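Local coordinates for protein haloperoxidase (Corallina officinalis, PDB 1QHB) that catalyses the halogenation of organic substrates with bromide and hydrogen peroxide, using a bound vanadate ion, as a twelve-subunit enzyme stabilised by calcium, at residues A[154-159]-A[435-440]; A[161-166]-A[439-444]; A[190-195]-A[216-221]; A[322-327]-A[468-473]. One frame throughout, in Å; residues are numbered along the deposited sequence.

Contact 1 of 4, residues A[154-159]-A[435-440]; sequences ELIAEM and VEELSS
This helix-to-helix contact, in the alpha-helical part of a vanadium haloperoxidase, sets I156 and M159 of helix 153-167 against E437 and L438, where helix 432-437 breaks and helix 439-456 begins. L438 has left helical geometry and occupies the N-cap position of the second helix; it sits at this break with its side chain pointing toward helix 153-167. Its two methyls divide the work: CD1 packs on CB of M159 at 4.1 Å, while CD2 lies 3.9 Å from the backbone O of I156. I156 adds its CG2 branch, which chi1 of -66° sets anti to the backbone N; this methyl meets CB of E437 at 3.9 Å. E437 is exposed and contributes the aliphatic root of its side chain, CB. M159 touches only through CB, because bends at chi2 and chi3 carry its sulfur and CE away from L438. No hydrogen bond spans the two segments. Around them, I156 also rests on V433 and L434 of helix 432-437, M159 on T410 of helix 407-422, and A157 on W197 and F198 of helix 196-199, while the salt bridge from E158 to R404 ties helix 153-167 to the loop before helix 407-422.

Contact 2 of 4, residues A[161-166]-A[439-444]; sequences ELYLMA and SSILDD
Y163 lays one face of its phenol ring under the CD2 methyl of L442, a CH-pi contact in the near-parallel packing of helices 153-167 and 439-456 within the alpha-helical fold of the vanadium haloperoxidases. Their local axes pass 10.4 Å apart and cross at 28°, and all four residues that meet between them are buried. The methyl stands 4.1 Å from the ring centroid and 25° off the ring normal. It is displaced toward the hydroxyl-bearing rim of the ring, so its nearest atom is CZ of Y163, 3.8 Å from CD2, with CE2 and OH scarcely farther. Beyond this, the hydroxyl is tied to the backbone O of F465 by a hydrogen bond, which anchors the far end of the ring while L442 covers part of its face.

I441, the preceding residue, points toward helix 153-167 and meets Y163 and L164; it has the largest share of the buried surface in 439-444. With chi1 at -66°, its two branches diverge: CG2, anti to the backbone N, presses on CB of Y163 at 3.6 Å, approaching the base of the ring obliquely, whereas CG1 carries CD1 toward L164. The contacts are van der Waals and CH-pi, with no hydrogen bond between the segments. I414 of helix 407-422 touches both Y163 and L442, and R191 of helix 182-192 touches both L164 and I441, so further helices border the pair. L164 and I441 cross at about a right angle, their CD1 methyls meeting at 4.1 Å.

Contact 3 of 4, residues A[190-195]-A[216-221]; sequences ERLNGL and GEVTVG
Two hydrogen bonds carry this contact, and both involve one side-chain amide: N193, in the type I beta turn L192-L195 at the C-terminal end of helix 182-192, grips the backbone of V218 in the loop that follows helix 208-213. The carboxamide reads the N-H and the C=O of the same residue, much as a neighbouring strand would. V218 N donates to N193 OD1 over 2.8 Å in an almost straight bond, 170° at the hydrogen, and arrives in the carbonyl plane on a lone pair. In return N193 ND2 donates to V218 O over 2.9 Å, again on a lone pair, with the acceptor close to the amide plane of the asparagine. With both its oxygen and its nitrogen engaged, the amide is held against rotation about chi2, and the loop is fixed to the turn at one residue.

Apolar contact is made beside this pair of bonds by L192, which packs on V218, its CB lying 4.0 Å from CG2 and its CD1 4.1 Å from CG1, while L223 and F198 touch both residues. A separate van der Waals contact brings the exposed E217 to the amide, with its CG nearest. That CG, anti to the backbone N at a chi1 of -166°, lies above the plane of the amide, displaced to the side, 3.7 Å from ND2 of N193.

Contact 4 of 4, residues A[322-327]-A[468-473]; sequences TIRDLA and PMAFAE
A327, in the first turns of helix 323-332, packs against the irregular loop 468-473, which runs on toward helix 484-499 and passes close to the vanadate site. A capping box, T322 with D325, starts the helix, though both of its bonds are weak. The tight part of the contact is buried: CB of A327 meets CB of A470 at 4.1 Å, and the F471 ring turns its edge to the backbone O of A327, with CE1 3.5 Å away and the oxygen in the ring plane. The same ring stacks with H331 and touches R545, so F471 lies between this helix and a residue of the vanadate site.

The looser part is polar and bridged by one water. R324 comes no nearer than 4.3 Å, from NH1 to CB of A470. With chi3 at -61° and chi4 at -79°, its extended root bends so that NH1 comes near the loop, while D290 and D170 hold the guanidinium by salt bridges to NH2 and NE. The water lies at the guanidinium edge, in its plane, accepting from R324 NH1 at 3.0 Å and donating to A470 O at 2.7 Å.

Among the segments joined here, helix 153-167 comes first from the N terminus, opening contact 1 and then contact 2. Contact 3 closes early, at 216-221, a short loop lying within the much longer ones that contacts 1 and 2 close at 435-444. Contact 4 opens at 322-327 and ends at 468-473, so it crosses both. Contacts 1 and 2 share S439 and S440; a salt bridge from R191 to D444 joins contact 3 to contact 2, and A166 against P468 leads on to contact 4. Together they tie helix 153-167 to helices 432-437 and 439-456, the end of helix 182-192 to the loop after helix 208-213, and helix 323-332 to the loop beside the vanadate site.

Contact 1 of 4, residues A[154-159]-A[435-440]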
loop_
_atom_site.group_PDB
_atom_site.type_symbol
_atom_site.label_atom_id
_atom_site.label_comp_id
_atom_site.label_asym_id
_atom_site.label_seq_id
_atom_site.Cartn_x
_atom_site.Cartn_y
_atom_site.Cartn_z
ATOM N N GLU A 154 25.204 -39.325 -29.330
ATOM C CA GLU A 154 25.608 -37.946 -29.499
ATOM C C GLU A 154 27.060 -37.619 -29.110
ATOM O O GLU A 154 27.849 -36.937 -29.802
ATOM C CB GLU A 154 24.711 -36.996 -28.732
ATOM C CG GLU A 154 24.929 -35.546 -29.189
ATOM C CD GLU A 154 23.867 -34.575 -28.700
ATOM O OE1 GLU A 154 23.005 -34.998 -27.896
ATOM O OE2 GLU A 154 23.939 -33.440 -29.164
ATOM N N LEU A 155 27.468 -38.086 -27.922
ATOM C CA LEU A 155 28.807 -37.797 -27.399
ATOM C C LEU A 155 29.838 -38.528 -28.239
ATOM O O LEU A 155 30.939 -38.026 -28.567
ATOM C CB LEU A 155 28.834 -38.193 -25.924
ATOM C CG LEU A 155 30.061 -37.931 -25.055
ATOM C CD1 LEU A 155 31.082 -39.047 -25.244
ATOM C CD2 LEU A 155 30.740 -36.614 -25.361
ATOM N N ILE A 156 29.492 -39.765 -28.630
ATOM C CA ILE A 156 30.384 -40.535 -29.496
ATOM C C ILE A 156 30.697 -39.721 -30.752
ATOM O O ILE A 156 31.875 -39.528 -31.096
ATOM C CB ILE A 156 29.781 -41.894 -29.843
ATOM C CG1 ILE A 156 29.677 -42.757 -28.580
ATOM C CG2 ILE A 156 30.637 -42.579 -30.912
ATOM C CD1 ILE A 156 28.784 -43.958 -28.799
ATOM N N ALA A 157 29.648 -39.252 -31.434
ATOM C CA ALA A 157 29.856 -38.407 -32.599
ATOM C C ALA A 157 30.579 -37.112 -32.267
ATOM O O ALA A 157 31.268 -36.612 -33.139
ATOM C CB ALA A 157 28.491 -38.003 -33.194
ATOM N N GLU A 158 30.339 -36.427 -31.154
ATOM C CA GLU A 158 31.018 -35.212 -30.793
ATOM C C GLU A 158 32.515 -35.494 -30.605
ATOM O O GLU A 158 33.309 -34.631 -31.034
ATOM C CB GLU A 158 30.451 -34.678 -29.460
ATOM C CG GLU A 158 29.079 -33.995 -29.725
ATOM C CD GLU A 158 28.511 -33.323 -28.509
ATOM O OE1 GLU A 158 28.862 -33.647 -27.337
ATOM O OE2 GLU A 158 27.673 -32.415 -28.688
ATOM N N MET A 159 32.863 -36.587 -29.910
ATOM C CA MET A 159 34.279 -36.892 -29.714
ATOM C C MET A 159 34.968 -37.254 -31.032
ATOM O O MET A 159 36.057 -36.752 -31.316
ATOM C CB MET A 159 34.531 -37.995 -28.701
ATOM C CG MET A 159 34.298 -37.587 -27.261
ATOM S SD MET A 159 35.190 -36.099 -26.792
ATOM C CE MET A 159 36.883 -36.632 -26.762
ATOM N N VAL A 435 34.857 -46.053 -26.741
ATOM C CA VAL A 435 36.146 -46.517 -27.270
ATOM C C VAL A 435 35.958 -47.451 -28.452
ATOM O O VAL A 435 36.634 -47.277 -29.472
ATOM C CB VAL A 435 36.980 -47.196 -26.160
ATOM C CG1 VAL A 435 38.207 -47.902 -26.689
ATOM C CG2 VAL A 435 37.368 -46.176 -25.112
ATOM N N GLU A 436 35.013 -48.398 -28.384
ATOM C CA GLU A 436 34.870 -49.326 -29.500
ATOM C C GLU A 436 34.507 -48.637 -30.804
ATOM O O GLU A 436 35.052 -48.957 -31.863
ATOM C CB GLU A 436 33.819 -50.371 -29.134
ATOM C CG GLU A 436 33.511 -51.347 -30.259
ATOM C CD GLU A 436 32.224 -52.096 -29.954
ATOM O OE1 GLU A 436 32.185 -52.786 -28.909
ATOM O OE2 GLU A 436 31.260 -51.993 -30.739
ATOM N N GLU A 437 33.538 -47.716 -30.764
ATOM C CA GLU A 437 33.111 -47.040 -31.972
ATOM C C GLU A 437 34.121 -46.069 -32.569
ATOM O O GLU A 437 33.923 -45.779 -33.749
ATOM C CB GLU A 437 31.855 -46.198 -31.699
ATOM C CG GLU A 437 30.804 -46.980 -30.948
ATOM C CD GLU A 437 29.697 -47.493 -31.833
ATOM O OE1 GLU A 437 29.844 -47.472 -33.073
ATOM O OE2 GLU A 437 28.685 -47.891 -31.216
ATOM N N LEU A 438 35.076 -45.553 -31.822
ATOM C CA LEU A 438 36.084 -44.658 -32.382
ATOM C C LEU A 438 37.378 -45.368 -32.742
ATOM O O LEU A 438 38.382 -44.673 -32.989
ATOM C CB LEU A 438 36.465 -43.612 -31.311
ATOM C CG LEU A 438 35.370 -42.640 -30.869
ATOM C CD1 LEU A 438 35.921 -41.731 -29.786
ATOM C CD2 LEU A 438 34.868 -41.855 -32.078
ATOM N N SER A 439 37.390 -46.707 -32.724
ATOM C CA SER A 439 38.613 -47.463 -32.944
ATOM C C SER A 439 39.476 -47.033 -34.100
ATOM O O SER A 439 40.643 -46.814 -33.790
ATOM C CB SER A 439 38.320 -48.966 -33.089
ATOM O OG SER A 439 37.791 -49.178 -34.386
ATOM N N SER A 440 39.051 -46.896 -35.343
ATOM C CA SER A 440 39.997 -46.492 -36.386
ATOM C C SER A 440 40.519 -45.085 -36.167
ATOM O O SER A 440 41.728 -44.855 -36.310
ATOM C CB SER A 440 39.354 -46.598 -37.758
ATOM O OG SER A 440 37.989 -46.291 -37.686
#

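Contact 2 of 4, residues A[161-166]-A[439-444]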
loop_
_atom_site.group_PDB
_atom_site.type_symbol
_atom_site.label_atom_id
_atom_site.label_comp_id
_atom_site.label_asym_id
_atom_site.label_seq_id
_atom_site.Cartn_x
_atom_site.Cartn_y
_atom_site.Cartn_z
ATOM N N GLU A 161 34.232 -36.177 -33.975
ATOM C CA GLU A 161 34.472 -34.920 -34.674
ATOM C C GLU A 161 35.618 -34.136 -34.093
ATOM O O GLU A 161 36.385 -33.528 -34.873
ATOM C CB GLU A 161 33.182 -34.098 -34.670
ATOM C CG GLU A 161 33.360 -32.675 -35.212
ATOM C CD GLU A 161 32.031 -31.956 -35.251
ATOM O OE1 GLU A 161 31.478 -31.801 -34.140
ATOM O OE2 GLU A 161 31.601 -31.576 -36.362
ATOM N N LEU A 162 35.818 -34.112 -32.785
ATOM C CA LEU A 162 36.929 -33.358 -32.187
ATOM C C LEU A 162 38.270 -34.004 -32.446
ATOM O O LEU A 162 39.288 -33.267 -32.523
ATOM C CB LEU A 162 36.790 -33.252 -30.653
ATOM C CG LEU A 162 35.587 -32.500 -30.107
ATOM C CD1 LEU A 162 35.543 -32.486 -28.589
ATOM C CD2 LEU A 162 35.560 -31.089 -30.654
ATOM N N TYR A 163 38.334 -35.341 -32.443
ATOM C CA TYR A 163 39.635 -35.998 -32.733
ATOM C C TYR A 163 40.027 -35.730 -34.185
ATOM O O TYR A 163 41.184 -35.440 -34.516
ATOM C CB TYR A 163 39.521 -37.511 -32.549
ATOM C CG TYR A 163 39.799 -38.014 -31.136
ATOM C CD1 TYR A 163 41.073 -38.021 -30.611
ATOM C CD2 TYR A 163 38.793 -38.586 -30.398
ATOM C CE1 TYR A 163 41.355 -38.492 -29.344
ATOM C CE2 TYR A 163 39.037 -39.083 -29.132
ATOM C CZ TYR A 163 40.306 -39.014 -28.620
ATOM O OH TYR A 163 40.512 -39.498 -27.351
ATOM N N LEU A 164 39.100 -35.730 -35.108
ATOM C CA LEU A 164 39.387 -35.461 -36.521
ATOM C C LEU A 164 39.768 -34.009 -36.741
ATOM O O LEU A 164 40.650 -33.732 -37.574
ATOM C CB LEU A 164 38.226 -35.862 -37.426
ATOM C CG LEU A 164 38.052 -37.391 -37.446
ATOM C CD1 LEU A 164 36.646 -37.733 -37.858
ATOM C CD2 LEU A 164 39.076 -38.023 -38.419
ATOM N N MET A 165 39.203 -33.089 -35.933
ATOM C CA MET A 165 39.591 -31.699 -36.067
ATOM C C MET A 165 41.033 -31.570 -35.586
ATOM O O MET A 165 41.752 -30.790 -36.153
ATOM C CB MET A 165 38.764 -30.760 -35.221
ATOM C CG MET A 165 37.364 -30.546 -35.777
ATOM S SD MET A 165 36.422 -29.697 -34.489
ATOM C CE MET A 165 35.066 -29.090 -35.502
ATOM N N ALA A 166 41.376 -32.291 -34.520
ATOM C CA ALA A 166 42.755 -32.231 -34.023
ATOM C C ALA A 166 43.716 -32.835 -35.046
ATOM O O ALA A 166 44.811 -32.290 -35.221
ATOM C CB ALA A 166 42.806 -33.001 -32.732
ATOM N N SER A 439 37.390 -46.707 -32.724
ATOM C CA SER A 439 38.613 -47.463 -32.944
ATOM C C SER A 439 39.476 -47.033 -34.100
ATOM O O SER A 439 40.643 -46.814 -33.790
ATOM C CB SER A 439 38.320 -48.966 -33.089
ATOM O OG SER A 439 37.791 -49.178 -34.386
ATOM N N SER A 440 39.051 -46.896 -35.343
ATOM C CA SER A 440 39.997 -46.492 -36.386
ATOM C C SER A 440 40.519 -45.085 -36.167
ATOM O O SER A 440 41.728 -44.855 -36.310
ATOM C CB SER A 440 39.354 -46.598 -37.758
ATOM O OG SER A 440 37.989 -46.291 -37.686
ATOM N N ILE A 441 39.652 -44.146 -35.722
ATOM C CA ILE A 441 40.175 -42.824 -35.389
ATOM C C ILE A 441 41.253 -42.893 -34.328
ATOM O O ILE A 441 42.251 -42.195 -34.438
ATOM C CB ILE A 441 39.027 -41.930 -34.922
ATOM C CG1 ILE A 441 38.079 -41.687 -36.102
ATOM C CG2 ILE A 441 39.545 -40.603 -34.394
ATOM C CD1 ILE A 441 36.749 -41.113 -35.610
ATOM N N LEU A 442 41.123 -43.714 -33.276
ATOM C CA LEU A 442 42.097 -43.724 -32.198
ATOM C C LEU A 442 43.464 -44.263 -32.586
ATOM O O LEU A 442 44.463 -43.917 -31.913
ATOM C CB LEU A 442 41.548 -44.564 -31.021
ATOM C CG LEU A 442 40.310 -44.017 -30.308
ATOM C CD1 LEU A 442 39.937 -44.963 -29.157
ATOM C CD2 LEU A 442 40.566 -42.598 -29.794
ATOM N N ASP A 443 43.503 -45.093 -33.615
ATOM C CA ASP A 443 44.734 -45.658 -34.167
ATOM C C ASP A 443 45.551 -44.533 -34.824
ATOM O O ASP A 443 46.755 -44.379 -34.543
ATOM C CB ASP A 443 44.471 -46.709 -35.259
ATOM C CG ASP A 443 43.848 -47.972 -34.712
ATOM O OD1 ASP A 443 44.299 -48.460 -33.652
ATOM O OD2 ASP A 443 42.890 -48.500 -35.321
ATOM N N ASP A 444 44.876 -43.704 -35.603
ATOM C CA ASP A 444 45.561 -42.550 -36.188
ATOM C C ASP A 444 46.097 -41.579 -35.169
ATOM O O ASP A 444 47.192 -41.008 -35.334
ATOM C CB ASP A 444 44.558 -41.772 -37.081
ATOM C CG ASP A 444 44.249 -42.627 -38.305
ATOM O OD1 ASP A 444 45.017 -43.563 -38.627
ATOM O OD2 ASP A 444 43.236 -42.385 -38.954
#

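Contact 3 of 4, residues A[190-195]-A[216-221]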
loop_
_atom_site.group_PDB
_atom_site.type_symbol
_atom_site.label_atom_id
_atom_site.label_comp_id
_atom_site.label_asym_id
_atom_site.label_seq_id
_atom_site.Cartn_x
_atom_site.Cartn_y
_atom_site.Cartn_z
ATOM N N GLU A 190 33.658 -40.416 -44.085
ATOM C CA GLU A 190 33.140 -41.791 -44.079
ATOM C C GLU A 190 33.107 -42.314 -42.653
ATOM O O GLU A 190 32.238 -43.075 -42.255
ATOM C CB GLU A 190 34.058 -42.514 -45.037
ATOM C CG GLU A 190 33.706 -43.888 -45.562
ATOM C CD GLU A 190 34.719 -44.246 -46.658
ATOM O OE1 GLU A 190 35.022 -43.334 -47.465
ATOM O OE2 GLU A 190 35.211 -45.387 -46.697
ATOM N N ARG A 191 34.043 -41.936 -41.805
ATOM C CA ARG A 191 34.086 -42.379 -40.414
ATOM C C ARG A 191 32.970 -41.686 -39.642
ATOM O O ARG A 191 32.160 -42.377 -39.013
ATOM C CB ARG A 191 35.528 -42.168 -39.921
ATOM C CG ARG A 191 36.415 -43.163 -40.709
ATOM C CD ARG A 191 37.800 -43.359 -40.108
ATOM N NE ARG A 191 38.600 -42.158 -40.327
ATOM C CZ ARG A 191 39.842 -41.917 -39.941
ATOM N NH1 ARG A 191 40.495 -42.845 -39.267
ATOM N NH2 ARG A 191 40.422 -40.748 -40.219
ATOM N N LEU A 192 32.744 -40.382 -39.886
ATOM C CA LEU A 192 31.667 -39.690 -39.207
ATOM C C LEU A 192 30.358 -40.232 -39.746
ATOM O O LEU A 192 29.464 -40.469 -38.909
ATOM C CB LEU A 192 31.738 -38.179 -39.373
ATOM C CG LEU A 192 32.996 -37.495 -38.794
ATOM C CD1 LEU A 192 33.036 -36.074 -39.310
ATOM C CD2 LEU A 192 32.948 -37.567 -37.274
ATOM N N ASN A 193 30.265 -40.515 -41.049
ATOM C CA ASN A 193 29.010 -41.060 -41.563
ATOM C C ASN A 193 28.779 -42.521 -41.155
ATOM O O ASN A 193 27.687 -43.056 -41.394
ATOM C CB ASN A 193 28.851 -40.935 -43.068
ATOM C CG ASN A 193 28.531 -39.518 -43.491
ATOM O OD1 ASN A 193 27.919 -38.790 -42.705
ATOM N ND2 ASN A 193 28.923 -39.112 -44.684
ATOM N N GLY A 194 29.718 -43.153 -40.484
ATOM C CA GLY A 194 29.507 -44.474 -39.964
ATOM C C GLY A 194 28.933 -44.390 -38.564
ATOM O O GLY A 194 28.751 -45.441 -37.998
ATOM N N LEU A 195 28.721 -43.227 -37.970
ATOM C CA LEU A 195 28.202 -43.140 -36.617
ATOM C C LEU A 195 26.717 -42.858 -36.663
ATOM O O LEU A 195 26.191 -42.034 -37.406
ATOM C CB LEU A 195 28.927 -42.068 -35.806
ATOM C CG LEU A 195 30.460 -42.192 -35.802
ATOM C CD1 LEU A 195 31.065 -40.971 -35.134
ATOM C CD2 LEU A 195 30.847 -43.466 -35.059
ATOM N N GLY A 216 22.662 -34.339 -39.870
ATOM C CA GLY A 216 22.548 -35.453 -40.805
ATOM C C GLY A 216 23.919 -35.725 -41.431
ATOM O O GLY A 216 25.008 -35.432 -40.965
ATOM N N GLU A 217 23.877 -36.266 -42.637
ATOM C CA GLU A 217 24.991 -36.730 -43.417
ATOM C C GLU A 217 26.096 -35.687 -43.543
ATOM O O GLU A 217 25.904 -34.523 -43.863
ATOM C CB GLU A 217 24.446 -37.166 -44.781
ATOM C CG GLU A 217 25.466 -37.991 -45.562
ATOM C CD GLU A 217 25.166 -38.114 -47.045
ATOM O OE1 GLU A 217 24.143 -37.590 -47.526
ATOM O OE2 GLU A 217 25.995 -38.749 -47.739
ATOM N N VAL A 218 27.321 -36.149 -43.262
ATOM C CA VAL A 218 28.447 -35.235 -43.382
ATOM C C VAL A 218 28.951 -35.231 -44.823
ATOM O O VAL A 218 29.057 -36.295 -45.428
ATOM C CB VAL A 218 29.552 -35.699 -42.431
ATOM C CG1 VAL A 218 30.748 -34.761 -42.463
ATOM C CG2 VAL A 218 28.924 -35.852 -41.047
ATOM N N THR A 219 29.215 -34.065 -45.370
ATOM C CA THR A 219 29.727 -33.898 -46.712
ATOM C C THR A 219 30.908 -32.916 -46.612
ATOM O O THR A 219 31.083 -32.247 -45.586
ATOM C CB THR A 219 28.695 -33.261 -47.656
ATOM O OG1 THR A 219 28.420 -31.950 -47.110
ATOM C CG2 THR A 219 27.371 -33.990 -47.790
ATOM N N VAL A 220 31.668 -32.707 -47.676
ATOM C CA VAL A 220 32.751 -31.737 -47.682
ATOM C C VAL A 220 32.182 -30.336 -47.425
ATOM O O VAL A 220 32.853 -29.528 -46.789
ATOM C CB VAL A 220 33.506 -31.631 -49.036
ATOM C CG1 VAL A 220 34.726 -30.714 -48.906
ATOM C CG2 VAL A 220 33.963 -32.978 -49.515
ATOM N N GLY A 221 30.976 -30.042 -47.876
ATOM C CA GLY A 221 30.327 -28.763 -47.730
ATOM C C GLY A 221 29.819 -28.452 -46.357
ATOM O O GLY A 221 29.545 -27.281 -46.097
#

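Contact 4 of 4, residues A[322-327]-A[468-473]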
loop_
_atom_site.group_PDB
_atom_site.type_symbol
_atom_site.label_atom_id
_atom_site.label_comp_id
_atom_site.label_asym_id
_atom_site.label_seq_id
_atom_site.Cartn_x
_atom_site.Cartn_y
_atom_site.Cartn_z
ATOM N N THR A 322 44.664 -21.936 -41.786
ATOM C CA THR A 322 44.443 -23.300 -41.364
ATOM C C THR A 322 43.447 -23.347 -40.204
ATOM O O THR A 322 43.184 -22.338 -39.551
ATOM C CB THR A 322 45.737 -23.979 -40.888
ATOM O OG1 THR A 322 46.347 -23.149 -39.878
ATOM C CG2 THR A 322 46.804 -24.041 -41.994
ATOM N N ILE A 323 42.940 -24.545 -39.944
ATOM C CA ILE A 323 42.108 -24.784 -38.761
ATOM C C ILE A 323 42.833 -24.301 -37.513
ATOM O O ILE A 323 42.227 -23.621 -36.685
ATOM C CB ILE A 323 41.777 -26.280 -38.698
ATOM C CG1 ILE A 323 40.734 -26.539 -39.806
ATOM C CG2 ILE A 323 41.249 -26.707 -37.339
ATOM C CD1 ILE A 323 40.339 -27.978 -39.910
ATOM N N ARG A 324 44.152 -24.476 -37.432
ATOM C CA ARG A 324 44.931 -24.069 -36.267
ATOM C C ARG A 324 44.844 -22.570 -36.106
ATOM O O ARG A 324 44.734 -22.074 -34.956
ATOM C CB ARG A 324 46.389 -24.541 -36.376
ATOM C CG ARG A 324 47.195 -24.373 -35.081
ATOM C CD ARG A 324 48.623 -24.929 -35.170
ATOM N NE ARG A 324 48.655 -26.395 -35.444
ATOM C CZ ARG A 324 48.441 -27.322 -34.522
ATOM N NH1 ARG A 324 48.180 -26.981 -33.256
ATOM N NH2 ARG A 324 48.475 -28.616 -34.828
ATOM N N ASP A 325 44.940 -21.794 -37.185
ATOM C CA ASP A 325 44.860 -20.346 -37.032
ATOM C C ASP A 325 43.514 -19.917 -36.432
ATOM O O ASP A 325 43.485 -18.853 -35.801
ATOM C CB ASP A 325 45.079 -19.644 -38.356
ATOM C CG ASP A 325 46.461 -19.866 -38.980
ATOM O OD1 ASP A 325 47.405 -20.214 -38.281
ATOM O OD2 ASP A 325 46.578 -19.662 -40.220
ATOM N N LEU A 326 42.396 -20.557 -36.750
ATOM C CA LEU A 326 41.115 -20.174 -36.167
ATOM C C LEU A 326 41.183 -20.526 -34.697
ATOM O O LEU A 326 40.799 -19.712 -33.864
ATOM C CB LEU A 326 39.928 -20.841 -36.892
ATOM C CG LEU A 326 38.553 -20.366 -36.451
ATOM C CD1 LEU A 326 38.435 -18.841 -36.562
ATOM C CD2 LEU A 326 37.424 -21.078 -37.190
ATOM N N ALA A 327 41.770 -21.659 -34.290
ATOM C CA ALA A 327 41.993 -21.953 -32.867
ATOM C C ALA A 327 42.828 -20.871 -32.224
ATOM O O ALA A 327 42.522 -20.313 -31.129
ATOM C CB ALA A 327 42.702 -23.303 -32.736
ATOM N N PRO A 468 44.617 -34.384 -28.703
ATOM C CA PRO A 468 45.655 -33.382 -28.837
ATOM C C PRO A 468 45.044 -32.007 -28.628
ATOM O O PRO A 468 44.056 -31.679 -29.272
ATOM C CB PRO A 468 46.256 -33.612 -30.215
ATOM C CG PRO A 468 45.813 -34.988 -30.648
ATOM C CD PRO A 468 44.452 -35.158 -29.980
ATOM N N MET A 469 45.637 -31.175 -27.751
ATOM C CA MET A 469 45.119 -29.844 -27.523
ATOM C C MET A 469 45.827 -28.816 -28.370
ATOM O O MET A 469 47.016 -28.901 -28.581
ATOM C CB MET A 469 45.207 -29.474 -26.031
ATOM C CG MET A 469 44.487 -30.494 -25.143
ATOM S SD MET A 469 42.715 -30.589 -25.589
ATOM C CE MET A 469 42.327 -29.102 -24.817
ATOM N N ALA A 470 45.163 -27.752 -28.849
ATOM C CA ALA A 470 45.894 -26.714 -29.567
ATOM C C ALA A 470 46.574 -25.772 -28.573
ATOM O O ALA A 470 47.500 -25.037 -28.963
ATOM C CB ALA A 470 45.070 -25.867 -30.504
ATOM N N PHE A 471 46.150 -25.798 -27.320
ATOM C CA PHE A 471 46.634 -24.856 -26.306
ATOM C C PHE A 471 47.414 -25.612 -25.251
ATOM O O PHE A 471 46.998 -26.673 -24.826
ATOM C CB PHE A 471 45.468 -24.122 -25.672
ATOM C CG PHE A 471 44.452 -23.421 -26.515
ATOM C CD1 PHE A 471 44.730 -22.916 -27.768
ATOM C CD2 PHE A 471 43.158 -23.235 -26.010
ATOM C CE1 PHE A 471 43.778 -22.238 -28.503
ATOM C CE2 PHE A 471 42.187 -22.549 -26.736
ATOM C CZ PHE A 471 42.501 -22.049 -27.991
ATOM N N ALA A 472 48.516 -25.045 -24.763
ATOM C CA ALA A 472 49.365 -25.757 -23.814
ATOM C C ALA A 472 48.656 -26.062 -22.514
ATOM O O ALA A 472 48.943 -27.101 -21.889
ATOM C CB ALA A 472 50.627 -24.956 -23.527
ATOM N N GLU A 473 47.823 -25.136 -22.044
ATOM C CA GLU A 473 47.085 -25.356 -20.803
ATOM C C GLU A 473 45.782 -26.104 -21.033
ATOM O O GLU A 473 45.077 -26.367 -20.052
ATOM C CB GLU A 473 46.713 -23.989 -20.149
ATOM C CG GLU A 473 45.618 -23.193 -20.840
ATOM C CD GLU A 473 46.072 -22.387 -22.054
ATOM O OE1 GLU A 473 47.189 -22.593 -22.600
ATOM O OE2 GLU A 473 45.305 -21.507 -22.508
HETATM O O HOH W 1 48.350 -24.580 -31.476
#